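Adenylate kinase (Desulfovibrio gigas, PDB 2XB4) probably catalyses the reversible transfer of the terminal phosphate of ATP to AMP, giving two ADP, and carries a metal ion such as zinc. Local coordinates at residues A[2-7]-A[104-109]; A[36-41]-A[69-74]; A[90-95]-A[189-194]; A[112-117]-A[206-211]; A[124-129]-A[136-141]. One frame throughout, in Å; residues are numbered along the deposited sequence.

Contact 1. Residues A[2-7]-A[104-109]; sequences NILIFG and MKINFV
The carbonyl oxygen of N2 takes two backbone N-H groups at once, from N107 N at 2.9 Å and from F108 N at 3.2 Å. It lies at the start of the pairing between strands 2-6 and 108-113, neighbours in the parallel five-stranded sheet of the CORE domain, a P-loop NTPase fold. The ladder continues as L4 N donates to F108 O. At the N2 end, the asparagine side chain prolongs the pairing: CG sits beside the backbone N (chi1 -62°), and ND2 reaches K105 O at 2.9 Å with that oxygen near the amide plane, while OD1 turns to W80 N in a weak bond. I3 and F108 lie on one face of the sheet, with I3 CG1 against F108 CB. On the other, L4 CD1 meets I106 CG1, the two side chains running almost perpendicular, and L4 CB faces V109 CG2. Farther along this face, V109 CG1 abuts the edge of the F6 ring, 3.7 Å from CE2.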
# COMPACT_ATOMS: atom_id res chain seq x y z
N ASN A 2 15.18 -6.99 35.38
CA ASN A 2 14.50 -7.82 34.45
C ASN A 2 13.00 -7.54 34.44
O ASN A 2 12.34 -7.52 35.47
CB ASN A 2 14.75 -9.29 34.75
CG ASN A 2 16.25 -9.69 34.65
OD1 ASN A 2 17.02 -9.10 33.90
ND2 ASN A 2 16.64 -10.69 35.44
N ILE A 3 12.47 -7.26 33.25
CA ILE A 3 11.04 -6.85 33.11
C ILE A 3 10.31 -7.68 32.02
O ILE A 3 10.94 -7.92 30.97
CB ILE A 3 11.01 -5.36 32.70
CG1 ILE A 3 11.77 -4.53 33.74
CG2 ILE A 3 9.53 -4.90 32.50
CD1 ILE A 3 11.84 -2.96 33.48
N LEU A 4 9.05 -8.13 32.26
CA LEU A 4 8.18 -8.75 31.23
C LEU A 4 7.16 -7.64 30.91
O LEU A 4 6.72 -6.99 31.85
CB LEU A 4 7.30 -9.91 31.80
CG LEU A 4 7.97 -11.27 31.84
CD1 LEU A 4 8.94 -11.19 32.99
CD2 LEU A 4 6.94 -12.35 32.10
N ILE A 5 6.85 -7.39 29.65
CA ILE A 5 5.80 -6.42 29.34
C ILE A 5 4.68 -7.10 28.54
O ILE A 5 4.94 -7.90 27.62
CB ILE A 5 6.40 -5.18 28.58
CG1 ILE A 5 5.35 -4.05 28.36
CG2 ILE A 5 7.10 -5.60 27.26
CD1 ILE A 5 6.08 -2.68 27.99
N PHE A 6 3.43 -6.79 28.92
CA PHE A 6 2.27 -7.29 28.18
C PHE A 6 1.40 -6.10 27.65
O PHE A 6 1.08 -5.14 28.39
CB PHE A 6 1.36 -8.15 29.09
CG PHE A 6 2.01 -9.43 29.63
CD1 PHE A 6 1.95 -10.62 28.89
CD2 PHE A 6 2.72 -9.41 30.82
CE1 PHE A 6 2.50 -11.85 29.40
CE2 PHE A 6 3.32 -10.56 31.34
CZ PHE A 6 3.24 -11.80 30.67
N GLY A 7 0.86 -6.25 26.44
CA GLY A 7 -0.23 -5.35 26.02
C GLY A 7 -0.74 -5.80 24.63
O GLY A 7 0.03 -6.47 23.89
N MET A 104 17.25 -16.76 37.64
CA MET A 104 17.07 -15.47 37.01
C MET A 104 15.76 -14.84 37.56
O MET A 104 14.67 -15.42 37.44
CB MET A 104 16.99 -15.75 35.50
CG MET A 104 17.38 -14.62 34.58
SD MET A 104 17.31 -15.28 32.88
CE MET A 104 18.71 -16.41 32.83
N LYS A 105 15.87 -13.67 38.17
CA LYS A 105 14.76 -13.06 38.91
C LYS A 105 14.01 -12.05 38.08
O LYS A 105 14.60 -11.23 37.37
CB LYS A 105 15.23 -12.36 40.21
CG LYS A 105 15.57 -13.35 41.34
CD LYS A 105 14.35 -14.26 41.73
CE LYS A 105 14.13 -14.47 43.22
NZ LYS A 105 15.02 -15.60 43.69
N ILE A 106 12.70 -12.11 38.17
CA ILE A 106 11.84 -11.04 37.61
C ILE A 106 11.76 -9.89 38.63
O ILE A 106 11.59 -10.14 39.85
CB ILE A 106 10.41 -11.56 37.40
CG1 ILE A 106 10.36 -12.64 36.31
CG2 ILE A 106 9.46 -10.38 36.96
CD1 ILE A 106 9.09 -13.63 36.53
N ASN A 107 11.88 -8.66 38.15
CA ASN A 107 11.84 -7.48 39.02
C ASN A 107 10.55 -6.72 38.82
O ASN A 107 10.01 -6.18 39.77
CB ASN A 107 13.05 -6.54 38.79
CG ASN A 107 14.38 -7.23 39.10
OD1 ASN A 107 14.64 -7.58 40.24
ND2 ASN A 107 15.15 -7.53 38.08
N PHE A 108 10.04 -6.65 37.59
CA PHE A 108 8.82 -5.93 37.31
C PHE A 108 8.04 -6.65 36.21
O PHE A 108 8.62 -7.18 35.27
CB PHE A 108 9.15 -4.51 36.80
CG PHE A 108 9.81 -3.62 37.86
CD1 PHE A 108 11.21 -3.49 37.94
CD2 PHE A 108 9.02 -2.94 38.79
CE1 PHE A 108 11.81 -2.67 38.92
CE2 PHE A 108 9.63 -2.12 39.82
CZ PHE A 108 11.02 -1.98 39.87
N VAL A 109 6.72 -6.54 36.27
CA VAL A 109 5.93 -6.99 35.12
C VAL A 109 5.05 -5.81 34.81
O VAL A 109 4.36 -5.27 35.72
CB VAL A 109 5.04 -8.27 35.45
CG1 VAL A 109 3.98 -8.56 34.34
CG2 VAL A 109 5.93 -9.44 35.68

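Contact 2. Residues A[36-41]-A[69-74]; sequences REHIGG and LETLES
With CG anti to the backbone N (chi1 166°) and the chain extended beyond it, E37 sends its carboxylate out to T71, while H38, with CG anti to its carbonyl carbon (chi1 -78°), swings its imidazole to the same hydroxyl. The helices, 31-40 of the predicted AMP-binding (NMP) region and 61-75, run at 119° between their local axes, 11.0 Å apart. Side chains therefore bridge the gap. T71 OG1 lies 3.0 Å from E37 OE1 and, near the plane of the imidazole, 3.1 Å from H38 NE2, where the hydrogen bond is weak. E70 packs at the edge of the H38 ring, where its CB is 3.7 Å from H38 CE1 and its OE1 3.3 Å from the same carbon. Other partners fix the polar ends: K75 NZ forms a salt bridge with E37 OE1, and T43 OG1 is hydrogen-bonded to H38 ND1. The contact is thus a polar junction between the NMP region and helix 61-75, in which the lysine would be expected to offset the carboxylate charge.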
# COMPACT_ATOMS: atom_id res chain seq x y z
N ARG A 36 15.24 -15.51 15.08
CA ARG A 36 16.34 -15.19 14.16
C ARG A 36 17.74 -15.51 14.71
O ARG A 36 18.60 -15.98 13.95
CB ARG A 36 16.29 -13.73 13.70
CG ARG A 36 15.29 -13.46 12.60
CD ARG A 36 15.49 -12.04 12.06
NE ARG A 36 15.42 -11.04 13.12
CZ ARG A 36 14.28 -10.56 13.67
NH1 ARG A 36 13.08 -11.02 13.30
NH2 ARG A 36 14.34 -9.63 14.60
N GLU A 37 18.01 -15.20 15.98
CA GLU A 37 19.25 -15.64 16.63
C GLU A 37 19.43 -17.20 16.58
O GLU A 37 20.50 -17.71 16.32
CB GLU A 37 19.30 -15.17 18.12
CG GLU A 37 20.43 -15.88 18.99
CD GLU A 37 20.52 -15.48 20.49
OE1 GLU A 37 19.87 -14.50 20.85
OE2 GLU A 37 21.21 -16.14 21.32
N HIS A 38 18.40 -17.95 16.91
CA HIS A 38 18.59 -19.40 17.05
C HIS A 38 18.34 -20.19 15.72
O HIS A 38 19.13 -21.06 15.31
CB HIS A 38 17.64 -19.87 18.07
CG HIS A 38 18.07 -19.58 19.47
ND1 HIS A 38 18.83 -20.47 20.20
CD2 HIS A 38 17.80 -18.56 20.29
CE1 HIS A 38 19.00 -20.01 21.42
NE2 HIS A 38 18.35 -18.86 21.51
N ILE A 39 17.20 -19.88 15.07
CA ILE A 39 16.83 -20.55 13.78
C ILE A 39 17.80 -20.13 12.65
O ILE A 39 18.45 -20.99 12.03
CB ILE A 39 15.29 -20.41 13.38
CG1 ILE A 39 14.42 -21.29 14.25
CG2 ILE A 39 15.00 -20.89 11.93
CD1 ILE A 39 14.00 -20.68 15.49
N GLY A 40 17.94 -18.82 12.49
CA GLY A 40 18.92 -18.25 11.61
C GLY A 40 20.38 -18.56 12.00
O GLY A 40 21.17 -18.96 11.15
N GLY A 41 20.77 -18.42 13.25
CA GLY A 41 22.12 -18.76 13.57
C GLY A 41 22.46 -20.26 13.76
O GLY A 41 23.64 -20.58 14.06
N LEU A 69 15.46 -18.72 27.24
CA LEU A 69 16.43 -18.57 28.36
C LEU A 69 17.86 -18.38 27.85
O LEU A 69 18.63 -17.59 28.48
CB LEU A 69 16.43 -19.81 29.25
CG LEU A 69 15.51 -19.76 30.46
CD1 LEU A 69 16.25 -18.93 31.53
CD2 LEU A 69 14.09 -19.27 30.11
N GLU A 70 18.25 -19.06 26.75
CA GLU A 70 19.58 -18.89 26.20
C GLU A 70 19.81 -17.46 25.73
O GLU A 70 20.92 -16.92 25.86
CB GLU A 70 19.86 -19.83 25.00
CG GLU A 70 20.09 -21.24 25.49
CD GLU A 70 20.81 -22.18 24.50
OE1 GLU A 70 20.98 -21.88 23.26
OE2 GLU A 70 21.14 -23.31 25.00
N THR A 71 18.79 -16.86 25.11
CA THR A 71 18.88 -15.45 24.67
C THR A 71 18.97 -14.48 25.82
O THR A 71 19.76 -13.52 25.82
CB THR A 71 17.65 -15.13 23.71
OG1 THR A 71 17.84 -15.99 22.57
CG2 THR A 71 17.70 -13.66 23.18
N LEU A 72 18.16 -14.72 26.84
CA LEU A 72 18.19 -13.89 28.07
C LEU A 72 19.56 -13.91 28.75
O LEU A 72 20.05 -12.87 29.22
CB LEU A 72 17.11 -14.34 29.01
CG LEU A 72 15.66 -14.14 28.60
CD1 LEU A 72 14.74 -14.77 29.72
CD2 LEU A 72 15.26 -12.64 28.24
N GLU A 73 20.19 -15.09 28.77
CA GLU A 73 21.54 -15.28 29.33
C GLU A 73 22.62 -14.58 28.54
O GLU A 73 23.61 -14.08 29.10
CB GLU A 73 21.92 -16.73 29.39
CG GLU A 73 21.27 -17.42 30.52
CD GLU A 73 21.61 -18.91 30.59
OE1 GLU A 73 21.82 -19.55 29.51
OE2 GLU A 73 21.67 -19.41 31.74
N SER A 74 22.43 -14.59 27.24
CA SER A 74 23.42 -14.14 26.28
C SER A 74 23.29 -12.60 26.01
O SER A 74 24.26 -11.86 26.17
CB SER A 74 23.19 -14.97 25.01
OG SER A 74 23.73 -14.34 23.88

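Contact 3. Residues A[90-95]-A[189-194]; sequences VQAQKL and YYYKNM
One polar link joins the two helices: the Y191 hydroxyl donates to the backbone oxygen of A92, a short OH to O distance of 2.6 Å in a bond whose geometry is nonetheless weak. The remaining contacts are van der Waals packing. A92 CB touches two neighbouring tyrosine rings, 3.7 Å from Y190 CD2 and from Y191 CE2. Different first torsions send these side chains to different targets: Y190, with CG anti to the backbone N (chi1 163°), points its ring toward Q93, whereas Y191, with CG beside that atom (chi1 -67°), brings its hydroxyl to A92 O. The Y190 ring reaches along the A92-Q93 backbone, bringing OH to 3.4 Å from Q93 CA, and the Q93 side chain crosses it nearly at a right angle before its NE2 turns to E97. L95 CD2 also touches Y191 OH, at 3.8 Å. Within segment 189-194, M194 CE rests on one face of the Y190 ring, and Y190 CD2 stands 3.9 Å above the centre of the Y191 ring. Helix 184-192 thus lies beside helix 89-101, with P86 touching A92, F96 touching Y190 and M194, and Y191 packing onto V109 of strand 108-113 of the parallel sheet.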
# COMPACT_ATOMS: atom_id res chain seq x y z
N VAL A 90 0.23 -21.95 29.64
CA VAL A 90 1.20 -23.07 29.63
C VAL A 90 2.61 -22.51 29.40
O VAL A 90 3.56 -22.86 30.15
CB VAL A 90 0.81 -24.21 28.62
CG1 VAL A 90 1.97 -25.23 28.40
CG2 VAL A 90 -0.53 -24.95 29.06
N GLN A 91 2.78 -21.63 28.42
CA GLN A 91 4.07 -20.97 28.24
C GLN A 91 4.45 -20.15 29.46
O GLN A 91 5.69 -20.11 29.83
CB GLN A 91 4.08 -19.98 27.07
CG GLN A 91 3.94 -20.70 25.73
CD GLN A 91 3.71 -19.69 24.53
OE1 GLN A 91 3.33 -18.55 24.70
NE2 GLN A 91 3.97 -20.16 23.31
N ALA A 92 3.49 -19.44 30.07
CA ALA A 92 3.88 -18.55 31.17
C ALA A 92 4.44 -19.36 32.34
O ALA A 92 5.39 -18.90 33.09
CB ALA A 92 2.66 -17.74 31.69
N GLN A 93 3.77 -20.49 32.64
CA GLN A 93 4.20 -21.29 33.81
C GLN A 93 5.58 -21.99 33.43
O GLN A 93 6.50 -22.08 34.24
CB GLN A 93 3.16 -22.35 34.16
CG GLN A 93 3.71 -23.25 35.24
CD GLN A 93 2.66 -24.24 35.71
OE1 GLN A 93 1.49 -24.18 35.28
NE2 GLN A 93 3.06 -25.17 36.58
N LYS A 94 5.70 -22.51 32.22
CA LYS A 94 7.01 -23.18 31.83
C LYS A 94 8.13 -22.15 31.90
O LYS A 94 9.28 -22.47 32.37
CB LYS A 94 6.93 -23.84 30.44
CG LYS A 94 6.02 -25.07 30.56
CD LYS A 94 5.75 -25.68 29.13
CE LYS A 94 5.42 -27.19 29.28
NZ LYS A 94 4.64 -27.54 28.07
N LEU A 95 7.83 -20.92 31.47
CA LEU A 95 8.85 -19.85 31.53
C LEU A 95 9.24 -19.53 32.99
O LEU A 95 10.42 -19.42 33.34
CB LEU A 95 8.38 -18.56 30.83
CG LEU A 95 9.28 -17.29 30.91
CD1 LEU A 95 10.57 -17.55 30.07
CD2 LEU A 95 8.59 -16.09 30.27
N TYR A 189 -2.06 -12.29 34.25
CA TYR A 189 -2.65 -12.47 35.57
C TYR A 189 -1.99 -13.57 36.43
O TYR A 189 -2.01 -13.48 37.63
CB TYR A 189 -4.19 -12.71 35.51
CG TYR A 189 -4.98 -11.65 34.81
CD1 TYR A 189 -4.47 -10.33 34.62
CD2 TYR A 189 -6.30 -11.92 34.39
CE1 TYR A 189 -5.24 -9.36 33.93
CE2 TYR A 189 -7.09 -10.94 33.77
CZ TYR A 189 -6.59 -9.69 33.55
OH TYR A 189 -7.38 -8.76 32.87
N TYR A 190 -1.47 -14.60 35.80
CA TYR A 190 -0.69 -15.60 36.48
C TYR A 190 0.52 -14.91 37.15
O TYR A 190 0.84 -15.20 38.34
CB TYR A 190 -0.29 -16.65 35.47
CG TYR A 190 0.83 -17.53 35.89
CD1 TYR A 190 0.61 -18.63 36.79
CD2 TYR A 190 2.11 -17.37 35.34
CE1 TYR A 190 1.66 -19.45 37.12
CE2 TYR A 190 3.19 -18.25 35.73
CZ TYR A 190 2.93 -19.24 36.59
OH TYR A 190 3.91 -20.12 36.97
N TYR A 191 1.14 -13.95 36.46
CA TYR A 191 2.24 -13.21 37.10
C TYR A 191 1.70 -12.25 38.18
O TYR A 191 2.26 -12.22 39.27
CB TYR A 191 3.17 -12.48 36.11
CG TYR A 191 3.95 -13.50 35.26
CD1 TYR A 191 5.07 -14.16 35.77
CD2 TYR A 191 3.58 -13.77 33.93
CE1 TYR A 191 5.73 -15.18 35.01
CE2 TYR A 191 4.24 -14.73 33.18
CZ TYR A 191 5.26 -15.45 33.73
OH TYR A 191 5.90 -16.32 32.93
N LYS A 192 0.67 -11.46 37.88
CA LYS A 192 0.09 -10.58 38.87
C LYS A 192 -0.14 -11.30 40.21
O LYS A 192 0.12 -10.75 41.30
CB LYS A 192 -1.22 -10.00 38.36
CG LYS A 192 -1.85 -8.86 39.16
CD LYS A 192 -3.18 -8.34 38.43
CE LYS A 192 -3.85 -7.42 39.47
NZ LYS A 192 -5.03 -6.59 39.01
N ASN A 193 -0.75 -12.47 40.10
CA ASN A 193 -1.18 -13.24 41.25
C ASN A 193 -0.06 -13.83 42.10
O ASN A 193 -0.35 -14.28 43.18
CB ASN A 193 -2.22 -14.29 40.83
CG ASN A 193 -3.58 -13.61 40.53
OD1 ASN A 193 -3.89 -12.59 41.12
ND2 ASN A 193 -4.34 -14.14 39.60
N MET A 194 1.18 -13.82 41.62
CA MET A 194 2.29 -14.34 42.43
C MET A 194 3.31 -13.23 42.72
O MET A 194 4.35 -13.48 43.36
CB MET A 194 2.99 -15.50 41.69
CG MET A 194 3.76 -15.01 40.46
SD MET A 194 4.93 -16.24 39.67
CE MET A 194 3.71 -17.50 39.55

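Contact 4. Residues A[112-117]-A[206-211]; sequences ILLPRE and DGEGSI
The pyrrolidine ring of P115 and the carboxylate of E208 meet across the contact, the two side chains crossing at about a right angle with E208 OE1 3.5 Å from P115 CD. The second carboxylate, that of D206, is approached from above its plane: E208 N donates to D206 OD1 at 3.0 Å, 55° out of that plane, closing an Asx turn. A type I turn from D206 to G209 surrounds it, with G209 N bonded back to D206 O. Within this turn the last parallel pairing of strands 108-113 and 201-206 is made, where G207 N donates to L113 O at 2.8 Å. Apolar groups pack against G207, which has no side chain to hold them off. I112 CG2 lies 3.8 Å from G207 CA, and L114 CD1 reaches 3.4 Å from G207 C. L114 gets there with CG anti to the backbone N (chi1 -159°), and the same methyl also touches E208 CG at 3.6 Å. The turn ends at G209, predicted to bind ATP. Chemically, a single backbone bond and close hydrocarbon packing tie the turn to the strand end, while the D206 carboxylate is engaged in shaping the turn itself.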
# COMPACT_ATOMS: atom_id res chain seq x y z
N ILE A 112 -0.07 -3.05 29.99
CA ILE A 112 -0.81 -1.90 29.48
C ILE A 112 -2.28 -2.33 29.27
O ILE A 112 -2.54 -3.27 28.52
CB ILE A 112 -0.21 -1.37 28.18
CG1 ILE A 112 1.29 -1.08 28.40
CG2 ILE A 112 -1.04 -0.08 27.74
CD1 ILE A 112 2.02 -0.80 27.11
N LEU A 113 -3.21 -1.61 29.90
CA LEU A 113 -4.64 -2.01 30.01
C LEU A 113 -5.36 -1.14 29.02
O LEU A 113 -5.18 0.10 29.06
CB LEU A 113 -5.25 -1.63 31.39
CG LEU A 113 -5.04 -2.72 32.43
CD1 LEU A 113 -3.54 -2.79 32.89
CD2 LEU A 113 -5.96 -2.46 33.59
N LEU A 114 -6.21 -1.76 28.19
CA LEU A 114 -7.06 -1.01 27.28
C LEU A 114 -8.28 -1.92 26.97
O LEU A 114 -8.08 -3.11 26.73
CB LEU A 114 -6.19 -0.76 25.99
CG LEU A 114 -6.52 0.34 25.02
CD1 LEU A 114 -6.18 1.61 25.81
CD2 LEU A 114 -5.65 0.29 23.87
N PRO A 115 -9.52 -1.38 26.98
CA PRO A 115 -10.56 -2.27 26.49
C PRO A 115 -10.36 -2.69 25.04
O PRO A 115 -9.88 -1.91 24.21
CB PRO A 115 -11.88 -1.47 26.68
CG PRO A 115 -11.54 -0.31 27.60
CD PRO A 115 -10.06 -0.08 27.44
N ARG A 116 -10.68 -3.95 24.75
CA ARG A 116 -10.52 -4.48 23.40
C ARG A 116 -11.19 -3.59 22.34
O ARG A 116 -10.56 -3.35 21.33
CB ARG A 116 -11.02 -5.91 23.31
CG ARG A 116 -11.18 -6.44 21.91
CD ARG A 116 -11.83 -7.85 21.92
NE ARG A 116 -11.78 -8.34 20.54
CZ ARG A 116 -11.75 -9.62 20.24
NH1 ARG A 116 -11.80 -10.51 21.24
NH2 ARG A 116 -11.72 -10.00 18.97
N GLU A 117 -12.39 -3.04 22.56
CA GLU A 117 -13.08 -2.21 21.49
C GLU A 117 -12.21 -0.92 21.23
O GLU A 117 -12.09 -0.43 20.08
CB GLU A 117 -14.57 -1.80 21.81
CG GLU A 117 -15.53 -3.03 21.77
CD GLU A 117 -17.10 -2.73 21.61
OE1 GLU A 117 -17.82 -2.51 22.64
OE2 GLU A 117 -17.61 -2.75 20.44
N ASP A 206 -2.63 2.56 32.54
CA ASP A 206 -3.90 2.87 31.85
C ASP A 206 -3.57 3.38 30.47
O ASP A 206 -3.17 4.55 30.32
CB ASP A 206 -4.67 3.98 32.59
CG ASP A 206 -5.89 4.49 31.79
OD1 ASP A 206 -6.28 3.89 30.75
OD2 ASP A 206 -6.44 5.53 32.22
N GLY A 207 -3.80 2.53 29.48
CA GLY A 207 -3.45 2.78 28.09
C GLY A 207 -4.22 3.90 27.40
O GLY A 207 -3.81 4.29 26.32
N GLU A 208 -5.29 4.42 28.01
CA GLU A 208 -6.05 5.55 27.45
C GLU A 208 -5.44 6.96 27.74
O GLU A 208 -5.83 7.91 27.06
CB GLU A 208 -7.56 5.50 27.82
CG GLU A 208 -8.28 4.16 27.36
CD GLU A 208 -9.84 4.15 27.35
OE1 GLU A 208 -10.44 3.36 28.16
OE2 GLU A 208 -10.47 4.88 26.50
N GLY A 209 -4.46 7.10 28.67
CA GLY A 209 -3.80 8.40 28.95
C GLY A 209 -2.83 8.73 27.82
O GLY A 209 -2.67 7.91 26.91
N SER A 210 -2.15 9.90 27.86
CA SER A 210 -1.29 10.33 26.71
C SER A 210 0.09 9.63 26.68
O SER A 210 0.48 9.01 27.68
CB SER A 210 -1.12 11.84 26.69
OG SER A 210 0.19 12.19 27.09
N ILE A 211 0.84 9.70 25.56
CA ILE A 211 2.18 9.01 25.51
C ILE A 211 3.03 9.51 26.71
O ILE A 211 3.63 8.69 27.42
CB ILE A 211 3.00 9.14 24.09
CG1 ILE A 211 2.33 8.41 22.91
CG2 ILE A 211 4.51 8.68 24.23
CD1 ILE A 211 2.90 8.82 21.50

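Contact 5. Residues A[124-129]-A[136-141]; sequences MGRRIC and PNNIFI. With ZN (zinc ion), chain B; SRT (S,R meso-tartaric acid), chain C.
Two backbone bonds, I139 N to G125 O at 2.9 Å and R127 N to N137 O at 3.1 Å, flank a single bridge between R126 and N138 at the base of the LID, each donor standing well above the plane of its acceptor carbonyl. G125 leaves room for the N138 side chain, whose OD1 accepts from F140 N in an Asx turn while its ND2 bonds to R122 O. R127 bends at chi2 (-64°) and folds its guanidinium back to its own segment: NH1 donates to M124 O at 2.9 Å and to R126 O at 3.0 Å, both oxygens in the guanidinium plane. I139 packs over one face, with CG1 4.1 Å above it. R126 extends the other way and offers its guanidinium edge to the bound tartrate, NH2 lying 2.9 Å from O1, while D164 pairs with NH1, consistent with predicted ATP binding. Water 1 accepts from N137 N and lies 2.8 Å from R127 O. C129 SG binds zinc at 2.3 Å, and H135, C151 and C154 complete the site. The contact follows helix 116-124, where I141 packs on R122, and leads into the antiparallel sheet of 128-129 and 158-159.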
# COMPACT_ATOMS: atom_id res chain seq x y z
N MET A 124 -7.64 0.82 13.75
CA MET A 124 -8.36 1.12 12.46
C MET A 124 -8.37 2.61 12.20
O MET A 124 -8.44 3.01 11.06
CB MET A 124 -9.84 0.61 12.53
CG MET A 124 -9.86 -0.92 12.72
SD MET A 124 -11.49 -1.57 12.49
CE MET A 124 -11.79 -1.24 10.76
N GLY A 125 -8.21 3.41 13.25
CA GLY A 125 -8.31 4.90 13.14
C GLY A 125 -7.03 5.57 12.63
O GLY A 125 -7.02 6.78 12.26
N ARG A 126 -5.94 4.83 12.55
CA ARG A 126 -4.67 5.44 12.09
C ARG A 126 -4.78 5.95 10.64
O ARG A 126 -5.31 5.23 9.77
CB ARG A 126 -3.57 4.38 12.09
CG ARG A 126 -3.18 3.75 13.53
CD ARG A 126 -2.36 2.45 13.35
NE ARG A 126 -1.90 2.00 14.67
CZ ARG A 126 -1.48 0.76 14.94
NH1 ARG A 126 -1.43 -0.14 13.96
NH2 ARG A 126 -1.09 0.43 16.20
N ARG A 127 -4.22 7.11 10.37
CA ARG A 127 -4.21 7.71 9.00
C ARG A 127 -2.78 8.13 8.76
O ARG A 127 -2.17 8.69 9.66
CB ARG A 127 -5.13 8.93 8.88
CG ARG A 127 -6.68 8.47 8.98
CD ARG A 127 -7.11 7.55 7.78
NE ARG A 127 -8.53 7.17 7.85
CZ ARG A 127 -9.03 6.12 8.52
NH1 ARG A 127 -8.24 5.32 9.25
NH2 ARG A 127 -10.36 5.92 8.51
N ILE A 128 -2.22 7.75 7.59
CA ILE A 128 -0.79 8.03 7.35
C ILE A 128 -0.70 9.24 6.44
O ILE A 128 -1.39 9.31 5.41
CB ILE A 128 -0.13 6.86 6.59
CG1 ILE A 128 -0.35 5.54 7.30
CG2 ILE A 128 1.41 7.13 6.39
CD1 ILE A 128 -0.34 5.66 8.83
N CYS A 129 0.16 10.20 6.80
CA CYS A 129 0.44 11.34 5.97
C CYS A 129 1.33 11.01 4.77
O CYS A 129 2.42 10.41 4.92
CB CYS A 129 1.11 12.43 6.85
SG CYS A 129 1.65 13.95 5.94
N PRO A 136 1.77 11.92 13.47
CA PRO A 136 0.68 11.04 13.99
C PRO A 136 -0.72 11.60 13.72
O PRO A 136 -0.98 12.79 14.01
CB PRO A 136 0.98 10.94 15.53
CG PRO A 136 2.45 11.28 15.67
CD PRO A 136 2.64 12.41 14.56
N ASN A 137 -1.60 10.79 13.14
CA ASN A 137 -3.01 11.17 12.90
C ASN A 137 -3.85 9.96 13.23
O ASN A 137 -3.52 8.86 12.78
CB ASN A 137 -3.30 11.55 11.43
CG ASN A 137 -2.60 12.91 11.00
OD1 ASN A 137 -1.40 12.93 10.58
ND2 ASN A 137 -3.32 14.00 11.06
N ASN A 138 -4.95 10.16 13.95
CA ASN A 138 -5.77 9.04 14.29
C ASN A 138 -7.19 9.57 14.51
O ASN A 138 -7.42 10.35 15.44
CB ASN A 138 -5.26 8.29 15.54
CG ASN A 138 -5.89 6.92 15.68
OD1 ASN A 138 -7.16 6.80 15.74
ND2 ASN A 138 -5.04 5.87 15.73
N ILE A 139 -8.14 9.10 13.69
CA ILE A 139 -9.52 9.51 13.83
C ILE A 139 -10.16 9.10 15.20
O ILE A 139 -11.09 9.73 15.61
CB ILE A 139 -10.41 9.12 12.58
CG1 ILE A 139 -10.59 7.59 12.40
CG2 ILE A 139 -9.84 9.67 11.30
CD1 ILE A 139 -11.83 7.26 11.48
N PHE A 140 -9.59 8.16 15.93
CA PHE A 140 -10.18 7.67 17.18
C PHE A 140 -9.43 8.15 18.44
O PHE A 140 -9.77 7.74 19.57
CB PHE A 140 -10.30 6.11 17.16
CG PHE A 140 -11.21 5.53 18.26
CD1 PHE A 140 -12.63 5.57 18.15
CD2 PHE A 140 -10.65 4.94 19.42
CE1 PHE A 140 -13.42 5.03 19.19
CE2 PHE A 140 -11.48 4.43 20.47
CZ PHE A 140 -12.83 4.45 20.35
N ILE A 141 -8.41 9.00 18.26
CA ILE A 141 -7.60 9.49 19.41
C ILE A 141 -7.68 11.05 19.33
O ILE A 141 -7.08 11.68 18.40
CB ILE A 141 -6.14 9.02 19.36
CG1 ILE A 141 -5.99 7.46 19.38
CG2 ILE A 141 -5.40 9.55 20.53
CD1 ILE A 141 -4.52 7.00 19.34
ZN ZN B . 1.91 15.51 7.63
O1 SRT C . -0.37 0.34 18.99
O11 SRT C . 1.87 0.64 19.14
C1 SRT C . 0.83 -0.05 18.99
C2 SRT C . 0.83 -1.52 19.05
O2 SRT C . 0.14 -2.26 18.08
C3 SRT C . 1.78 -2.16 20.00
O3 SRT C . 0.75 -2.08 21.02
C4 SRT C . 2.03 -3.58 19.70
O4 SRT C . 2.97 -3.83 18.93
O41 SRT C . 1.30 -4.42 20.22
O HOH W 1 -0.44 8.38 11.89

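How the contacts relate
Contacts 1 and 4 share strand 108-113 of the central parallel sheet, their centres about 19 Å apart, and F6 O and I112 N probably form a hydrogen bond between them. The centres of contacts 1 and 3 are about 11 Å apart, and Y191 packs on L4 and F6. Contact 2 is nested along the chain inside the loop closed by contact 1; M104 touches L69 and E73, and L69 also meets L95 of contact 3. Contact 5 is nested along the chain inside the loop closed by contact 4, with centres about 16 Å apart, whereas the centres of contacts 5 and 2 are about 36 Å apart. The NMP and LID attachments thus lie on opposite sides of the chain's centre, consistent with two peripheral domains moving about one CORE.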